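Local coordinates for CurF (Lyngbya majuscula, PDB 5DP2), which catalyses cyclopropane ring formation in the curacin A pathway, as an NADP-binding enoyl reductase domain of a polyketide synthase, at residues T138-M141 and S142-A146; D130-M133 and V134-A137; N49-E52 and V53-L57. All blocks are in the same frame, centred on the assembly; numbering follows the deposited sequence.

Along the chain interaction 3 comes first, on helix 50-57, followed by interaction 2 on the short helix 133-136 and directly by interaction 1 at the start of helix 140-153. The centres of interactions 1 and 2 lie about 13 Å apart, those of 1 and 3 about 17 Å, of 2 and 3 about 23 Å. Interaction 1 touches both others: Ile139 CD1 rests on Leu131 CD1 at 3.8 Å, and in one of two modelled conformers Met141 CG lies 3.7 Å from Asn49 OD1. Interactions 1 and 3 both reach NADP, one at the nicotinamide ring, the other at the pyrophosphate. Residues 130-146 lead from a helix resting on the mixed sheet to one lining the cofactor pocket.

Interaction 1 of 3, residues T138-M141 and S142-A146; sequences TIFM and SFFTA. With NAP (NADP nicotinamide-adenine-dinucleotide phosphate), chain B.
The carbonyl oxygen of Met141 is gripped twice by Thr145, one turn further along helix 140-153. Thr145 N donates to Met141 O at 3.0 Å, the ordinary helical bond, while Thr145 OG1 gives its proton to the same Met141 O at 2.7 Å, and the two donors arrive from opposite faces of the carbonyl plane. The hydroxyl can fold back this way because Thr145 OG1 stands beside its own backbone N, chi1 -62°. That choice also points the methyl at the cofactor: Thr145 CG2 is 3.7 Å and Thr145 OG1 3.4 Å from C4N of the NADP nicotinamide ring.

On another face of the helix Phe140 and Phe144 meet obliquely, with their planes at 37°. Phe140 CD1 sits over the centre of the Phe144 ring, and the closest carbons, Phe140 CE1 and Phe144 CE2, are 3.5 Å apart. Leu295 and Leu299 of helix 290-305 also touch Phe144. A water donates to Thr138 O and accepts from Ser142 N, each at 2.9 Å, bridging the backbone between Thr138 and Ser142. Ser142 OG is held by Lys336. With its proton spent on Met141 O, the threonine hydroxyl is fixed in rotation, so what it and its methyl offer to the redox carbon of the nicotinamide is probably a preset wall of the pocket.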
# COMPACT_ATOMS: atom_id res chain seq x y z
N THR A 138 5.85 -4.94 6.11
CA THR A 138 4.54 -4.31 6.18
C THR A 138 4.57 -2.82 5.87
O THR A 138 3.50 -2.21 5.79
CB THR A 138 3.89 -4.52 7.57
OG1 THR A 138 4.54 -3.71 8.57
CG2 THR A 138 3.82 -5.95 7.99
N ILE A 139 5.75 -2.22 5.71
CA ILE A 139 5.85 -0.75 5.78
C ILE A 139 5.57 -0.01 4.47
O ILE A 139 4.76 0.92 4.46
CB ILE A 139 7.25 -0.33 6.32
CG1 ILE A 139 7.43 -0.79 7.76
CG2 ILE A 139 7.44 1.18 6.17
CD1 ILE A 139 8.81 -0.57 8.33
N PHE A 140 6.30 -0.34 3.39
CA PHE A 140 6.47 0.62 2.30
C PHE A 140 5.18 1.12 1.65
O PHE A 140 4.86 2.32 1.72
CB PHE A 140 7.43 0.03 1.23
CG PHE A 140 7.72 0.96 0.09
CD1 PHE A 140 8.70 1.95 0.21
CD2 PHE A 140 7.00 0.90 -1.09
CE1 PHE A 140 8.94 2.83 -0.83
CE2 PHE A 140 7.24 1.77 -2.14
CZ PHE A 140 8.21 2.75 -2.00
N MET A 141 4.43 0.26 0.97
CA MET A 141 3.35 0.80 0.19
C MET A 141 2.27 1.41 1.09
O MET A 141 1.73 2.49 0.81
CB MET A 141 2.79 -0.24 -0.76
CG MET A 141 1.80 0.29 -1.75
SD MET A 141 2.37 1.56 -2.88
CE MET A 141 3.24 0.56 -4.08
N SER A 142 1.92 0.72 2.17
CA SER A 142 0.80 1.19 3.00
C SER A 142 1.13 2.52 3.70
O SER A 142 0.33 3.45 3.69
CB SER A 142 0.38 0.12 3.99
OG SER A 142 -0.05 -1.06 3.34
N PHE A 143 2.30 2.59 4.35
CA PHE A 143 2.67 3.84 5.03
C PHE A 143 3.03 4.94 4.08
O PHE A 143 2.75 6.11 4.38
CB PHE A 143 3.78 3.63 6.07
CG PHE A 143 3.31 3.01 7.36
CD1 PHE A 143 2.84 3.81 8.39
CD2 PHE A 143 3.32 1.64 7.53
CE1 PHE A 143 2.43 3.25 9.59
CE2 PHE A 143 2.94 1.08 8.74
CZ PHE A 143 2.49 1.89 9.77
N PHE A 144 3.70 4.66 2.95
CA PHE A 144 4.05 5.75 2.05
C PHE A 144 2.78 6.37 1.46
O PHE A 144 2.67 7.59 1.33
CB PHE A 144 5.06 5.33 0.97
CG PHE A 144 6.49 5.20 1.45
CD1 PHE A 144 6.85 4.48 2.58
CD2 PHE A 144 7.52 5.81 0.73
CE1 PHE A 144 8.17 4.36 2.99
CE2 PHE A 144 8.85 5.69 1.13
CZ PHE A 144 9.17 4.97 2.25
N THR A 145 1.79 5.51 1.12
CA THR A 145 0.51 6.00 0.59
C THR A 145 -0.21 6.85 1.63
O THR A 145 -0.67 7.96 1.35
CB THR A 145 -0.35 4.79 0.19
OG1 THR A 145 0.29 4.06 -0.86
CG2 THR A 145 -1.71 5.22 -0.33
N ALA A 146 -0.33 6.30 2.85
CA ALA A 146 -1.07 7.01 3.89
C ALA A 146 -0.37 8.31 4.29
O ALA A 146 -1.03 9.32 4.56
CB ALA A 146 -1.30 6.11 5.07
PA NAP B . -6.55 -3.75 1.84
O1A NAP B . -5.75 -4.56 2.79
O2A NAP B . -7.10 -2.44 2.27
O5B NAP B . -7.71 -4.69 1.28
C5B NAP B . -8.85 -4.15 0.61
C4B NAP B . -9.84 -3.50 1.55
O4B NAP B . -11.00 -3.17 0.82
C3B NAP B . -10.25 -4.37 2.71
O3B NAP B . -9.80 -3.74 3.91
C2B NAP B . -11.79 -4.44 2.64
O2B NAP B . -12.51 -4.20 3.81
C1B NAP B . -12.14 -3.30 1.69
N9A NAP B . -13.27 -3.57 0.82
C8A NAP B . -13.25 -4.23 -0.39
N7A NAP B . -14.50 -4.28 -0.92
C5A NAP B . -15.30 -3.65 -0.06
C6A NAP B . -16.70 -3.36 -0.02
N6A NAP B . -17.50 -3.75 -1.03
N1A NAP B . -17.18 -2.69 1.02
C2A NAP B . -16.36 -2.32 2.01
N3A NAP B . -15.04 -2.53 2.08
C4A NAP B . -14.53 -3.21 1.07
O3 NAP B . -5.70 -3.50 0.49
PN NAP B . -4.51 -2.47 0.21
O1N NAP B . -3.52 -3.16 -0.64
O2N NAP B . -4.05 -1.83 1.49
O5D NAP B . -5.23 -1.42 -0.69
C5D NAP B . -6.28 -0.60 -0.11
C4D NAP B . -7.11 0.06 -1.24
O4D NAP B . -6.39 1.18 -1.70
C3D NAP B . -7.33 -0.81 -2.48
O3D NAP B . -8.55 -0.41 -3.10
C2D NAP B . -6.13 -0.50 -3.34
O2D NAP B . -6.42 -0.75 -4.72
C1D NAP B . -5.91 0.96 -3.04
N1N NAP B . -4.54 1.52 -3.02
C2N NAP B . -4.26 2.61 -3.78
C3N NAP B . -3.00 3.20 -3.81
C7N NAP B . -2.75 4.39 -4.66
O7N NAP B . -1.58 4.71 -4.77
N7N NAP B . -3.80 5.04 -5.23
C4N NAP B . -1.99 2.65 -3.01
C5N NAP B . -2.30 1.54 -2.24
C6N NAP B . -3.59 0.98 -2.25
P2B NAP B . -12.65 -5.25 5.01
O1X NAP B . -11.28 -5.38 5.65
O2X NAP B . -13.66 -4.59 5.91
O3X NAP B . -13.12 -6.55 4.40
O HOH W 1 3.00 -1.82 3.01

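Interaction 2 of 3, residues D130-M133 and V134-A137; sequences DLSM and VEAA
Ser132 and Glu135 make a local, partly buried contact at the N-terminus of helix 133-136, where the loop after strand 124-126 turns into the helix and lies against the mixed sheet. Each residue binds the backbone of the other. Ser132 OG accepts from Glu135 N at 3.0 Å in a nearly straight bond; the serine hydroxyl stands between its own N and carbonyl carbon, chi1 71°, and from there faces the first turn.

In return Ser132 N donates to Glu135 OE1 at 3.0 Å and 170°, using the anti lone pair of the carboxylate oxygen. Glu135 CG lies beside its own backbone N, and the chain runs extended beyond it, which carries the carboxylate back to the start of the helix. A water donates to Glu135 OE1 at 2.8 Å and, at 3.2 Å, to Asp130 O, tying the preceding loop to the same oxygen. Glu135 has been modelled in two conformations, however, so the bonds of its carboxylate describe one of them.

Behind the cap, regular helical bonding sets in with Ala136 N to Ser132 O at 2.9 Å. Leu131 crosses the Glu135 side chain at about a right angle, its CD2 lying 3.8 Å from Glu135 OE1. Met133, Ala136 and Ala137 touch Val85 of strand 83-91, while Val134, also modelled in two conformations, packs on Val315 of strand 313-317 and Val338 of strand 336-340, so the turn is pinned to the sheet. The reciprocal pair, N-cap side chain to backbone N-H and third-residue side chain back to the N-cap N-H, is the classical capping box of a helix N-terminus.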
# COMPACT_ATOMS: atom_id res chain seq x y z
N ASP A 130 16.01 -2.87 13.95
CA ASP A 130 15.39 -3.60 15.06
C ASP A 130 14.12 -4.36 14.66
O ASP A 130 13.59 -5.14 15.45
CB ASP A 130 15.09 -2.67 16.24
CG ASP A 130 16.35 -2.13 16.89
OD1 ASP A 130 17.39 -2.81 16.85
OD2 ASP A 130 16.31 -1.01 17.43
N LEU A 131 13.66 -4.19 13.43
CA LEU A 131 12.50 -4.92 12.94
C LEU A 131 12.94 -6.21 12.26
O LEU A 131 14.00 -6.29 11.65
CB LEU A 131 11.72 -4.07 11.96
CG LEU A 131 11.15 -2.77 12.49
CD1 LEU A 131 10.36 -2.06 11.41
CD2 LEU A 131 10.29 -3.02 13.73
N SER A 132 12.10 -7.24 12.35
CA SER A 132 12.32 -8.44 11.54
C SER A 132 12.04 -8.15 10.06
O SER A 132 11.42 -7.13 9.72
CB SER A 132 11.43 -9.56 12.04
OG SER A 132 10.08 -9.27 11.72
N MET A 133 12.49 -9.05 9.18
CA MET A 133 12.14 -8.93 7.77
C MET A 133 10.63 -8.87 7.55
O MET A 133 10.14 -8.02 6.81
CB MET A 133 12.77 -10.05 6.93
CG MET A 133 14.27 -9.94 6.77
SD MET A 133 14.71 -8.64 5.62
CE MET A 133 16.48 -8.67 5.72
N VAL A 134 9.89 -9.77 8.20
CA VAL A 134 8.43 -9.79 8.02
C VAL A 134 7.79 -8.50 8.52
O VAL A 134 6.91 -7.96 7.88
CB VAL A 134 7.85 -11.04 8.70
CG1 VAL A 134 6.35 -10.90 8.88
CG2 VAL A 134 8.17 -12.28 7.88
N GLU A 135 8.24 -8.00 9.68
CA GLU A 135 7.72 -6.73 10.18
C GLU A 135 7.99 -5.59 9.21
O GLU A 135 7.13 -4.77 8.91
CB GLU A 135 8.34 -6.40 11.53
CG GLU A 135 7.74 -7.17 12.69
CD GLU A 135 8.43 -6.91 14.02
OE1 GLU A 135 9.68 -6.80 14.05
OE2 GLU A 135 7.69 -6.86 15.03
N ALA A 136 9.23 -5.52 8.73
CA ALA A 136 9.61 -4.44 7.82
C ALA A 136 8.86 -4.52 6.50
O ALA A 136 8.63 -3.51 5.86
CB ALA A 136 11.12 -4.41 7.60
N ALA A 137 8.47 -5.74 6.11
CA ALA A 137 7.71 -5.96 4.87
C ALA A 137 6.32 -5.37 4.93
O ALA A 137 5.66 -5.30 3.89
CB ALA A 137 7.64 -7.44 4.54
O HOH W 2 11.51 -7.56 15.97

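Interaction 3 of 3, residues N49-E52 and V53-L57; sequences NFRE and VLNVL. With NAP (NADP nicotinamide-adenine-dinucleotide phosphate), chain B.
The Phe50 ring meets Leu54 obliquely, one turn on: Phe50 CE2 is 3.8 Å from Leu54 CD2 on the partly exposed flank of helix 50-57. The aromatic ring stands here because Phe50 CG is anti to its backbone N, chi1 -168°, and the same pose brings C5B of NADP over one ring face, 3.8 Å from Phe50 CD1. With an alanine at Phe50, Leu54 CD2 and C5B of the cofactor would probably lose the ring they both lean on, leaving a gap beside the pyrophosphate.

The first turn handles the phosphate through its backbone. Phe50 N donates to O1N of NADP at 3.0 Å in a nearly linear bond, 170°, an example of an anion held at a helix N-terminus, where the helix dipole would be expected to favour it. Asn49 occupies the N-cap, but its side chain turns elsewhere, OD1 to Lys336 and ND2 to Glu83. Glu52 instead returns to the cap, its OE1 accepting from Asn49 N at 3.0 Å on the anti side, a little out of the carboxylate plane, while OE2 takes the N-H of Gly81.

The other flank is buried: Glu52 and Val56 lie against Phe325 and Val53 against Gln329 of helix 321-329. Arg51, by contrast, is partly exposed: its CD passes 3.7 Å from Asn55 ND2, with guanidinium and amide planes 74° apart. Arg51 is held by salt bridges to Glu62 and Asp280, and Asn55 ND2 reaches the same Glu62.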
# COMPACT_ATOMS: atom_id res chain seq x y z
N ASN A 49 -0.39 -7.00 -2.37
CA ASN A 49 -1.16 -5.77 -2.35
C ASN A 49 -2.48 -5.99 -3.09
O ASN A 49 -2.57 -6.80 -4.01
CB ASN A 49 -0.36 -4.61 -2.97
CG ASN A 49 0.66 -4.05 -1.95
OD1 ASN A 49 0.37 -3.12 -1.17
ND2 ASN A 49 1.79 -4.65 -1.86
N PHE A 50 -3.53 -5.26 -2.72
CA PHE A 50 -4.83 -5.48 -3.31
C PHE A 50 -4.80 -5.25 -4.84
O PHE A 50 -5.47 -6.00 -5.58
CB PHE A 50 -5.88 -4.58 -2.65
CG PHE A 50 -7.28 -4.94 -2.99
CD1 PHE A 50 -7.84 -6.13 -2.50
CD2 PHE A 50 -8.03 -4.12 -3.80
CE1 PHE A 50 -9.15 -6.48 -2.81
CE2 PHE A 50 -9.36 -4.44 -4.08
CZ PHE A 50 -9.91 -5.62 -3.59
N ARG A 51 -4.06 -4.25 -5.33
CA ARG A 51 -3.91 -4.04 -6.79
C ARG A 51 -3.53 -5.32 -7.49
O ARG A 51 -3.96 -5.56 -8.62
CB ARG A 51 -2.79 -2.96 -7.08
CG ARG A 51 -2.42 -2.78 -8.57
CD ARG A 51 -3.50 -2.15 -9.41
NE ARG A 51 -3.62 -0.73 -9.13
CZ ARG A 51 -2.89 0.28 -9.65
NH1 ARG A 51 -1.93 0.06 -10.55
NH2 ARG A 51 -3.16 1.51 -9.25
N GLU A 52 -2.66 -6.09 -6.88
CA GLU A 52 -2.15 -7.31 -7.52
C GLU A 52 -3.21 -8.40 -7.62
O GLU A 52 -3.20 -9.16 -8.58
CB GLU A 52 -0.91 -7.79 -6.78
CG GLU A 52 0.22 -6.77 -6.91
CD GLU A 52 1.40 -6.98 -6.03
OE1 GLU A 52 1.23 -7.31 -4.84
OE2 GLU A 52 2.53 -6.74 -6.53
N VAL A 53 -4.11 -8.49 -6.64
CA VAL A 53 -5.29 -9.34 -6.77
C VAL A 53 -6.13 -8.88 -7.98
O VAL A 53 -6.50 -9.69 -8.83
CB VAL A 53 -6.12 -9.33 -5.46
CG1 VAL A 53 -7.42 -10.08 -5.64
CG2 VAL A 53 -5.31 -9.93 -4.31
N LEU A 54 -6.39 -7.58 -8.08
CA LEU A 54 -7.15 -7.05 -9.21
C LEU A 54 -6.43 -7.33 -10.52
O LEU A 54 -7.07 -7.60 -11.55
CB LEU A 54 -7.40 -5.55 -9.04
CG LEU A 54 -8.14 -5.07 -7.79
CD1 LEU A 54 -8.28 -3.56 -7.85
CD2 LEU A 54 -9.49 -5.77 -7.66
N ASN A 55 -5.10 -7.26 -10.50
CA ASN A 55 -4.32 -7.54 -11.72
C ASN A 55 -4.52 -8.98 -12.17
O ASN A 55 -4.83 -9.26 -13.35
CB ASN A 55 -2.81 -7.37 -11.47
CG ASN A 55 -2.31 -5.95 -11.22
OD1 ASN A 55 -1.25 -5.82 -10.60
ND2 ASN A 55 -2.99 -4.94 -11.73
N VAL A 56 -4.35 -9.95 -11.26
CA VAL A 56 -4.46 -11.36 -11.65
C VAL A 56 -5.87 -11.66 -12.20
O VAL A 56 -5.99 -12.42 -13.16
CB VAL A 56 -4.10 -12.31 -10.50
CG1 VAL A 56 -4.32 -13.77 -10.91
CG2 VAL A 56 -2.66 -12.12 -10.06
N LEU A 57 -6.88 -11.09 -11.56
CA LEU A 57 -8.27 -11.33 -11.94
C LEU A 57 -8.69 -10.60 -13.21
O LEU A 57 -9.78 -10.86 -13.72
CB LEU A 57 -9.19 -10.94 -10.78
CG LEU A 57 -9.03 -11.80 -9.52
CD1 LEU A 57 -9.92 -11.25 -8.42
CD2 LEU A 57 -9.30 -13.29 -9.77
PA NAP B . -6.55 -3.75 1.84
O1A NAP B . -5.75 -4.56 2.79
O2A NAP B . -7.10 -2.44 2.27
O5B NAP B . -7.71 -4.69 1.28
C5B NAP B . -8.85 -4.15 0.61
C4B NAP B . -9.84 -3.50 1.55
O4B NAP B . -11.00 -3.17 0.82
C3B NAP B . -10.25 -4.37 2.71
O3B NAP B . -9.80 -3.74 3.91
C2B NAP B . -11.79 -4.44 2.64
O2B NAP B . -12.51 -4.20 3.81
C1B NAP B . -12.14 -3.30 1.69
N9A NAP B . -13.27 -3.57 0.82
C8A NAP B . -13.25 -4.23 -0.39
N7A NAP B . -14.50 -4.28 -0.92
C5A NAP B . -15.30 -3.65 -0.06
C6A NAP B . -16.70 -3.36 -0.02
N6A NAP B . -17.50 -3.75 -1.03
N1A NAP B . -17.18 -2.69 1.02
C2A NAP B . -16.36 -2.32 2.01
N3A NAP B . -15.04 -2.53 2.08
C4A NAP B . -14.53 -3.21 1.07
O3 NAP B . -5.70 -3.50 0.49
PN NAP B . -4.51 -2.47 0.21
O1N NAP B . -3.52 -3.16 -0.64
O2N NAP B . -4.05 -1.83 1.49
O5D NAP B . -5.23 -1.42 -0.69
C5D NAP B . -6.28 -0.60 -0.11
C4D NAP B . -7.11 0.06 -1.24
O4D NAP B . -6.39 1.18 -1.70
C3D NAP B . -7.33 -0.81 -2.48
O3D NAP B . -8.55 -0.41 -3.10
C2D NAP B . -6.13 -0.50 -3.34
O2D NAP B . -6.42 -0.75 -4.72
C1D NAP B . -5.91 0.96 -3.04
N1N NAP B . -4.54 1.52 -3.02
C2N NAP B . -4.26 2.61 -3.78
C3N NAP B . -3.00 3.20 -3.81
C7N NAP B . -2.75 4.39 -4.66
O7N NAP B . -1.58 4.71 -4.77
N7N NAP B . -3.80 5.04 -5.23
C4N NAP B . -1.99 2.65 -3.01
C5N NAP B . -2.30 1.54 -2.24
C6N NAP B . -3.59 0.98 -2.25
P2B NAP B . -12.65 -5.25 5.01
O1X NAP B . -11.28 -5.38 5.65
O2X NAP B . -13.66 -4.59 5.91
O3X NAP B . -13.12 -6.55 4.40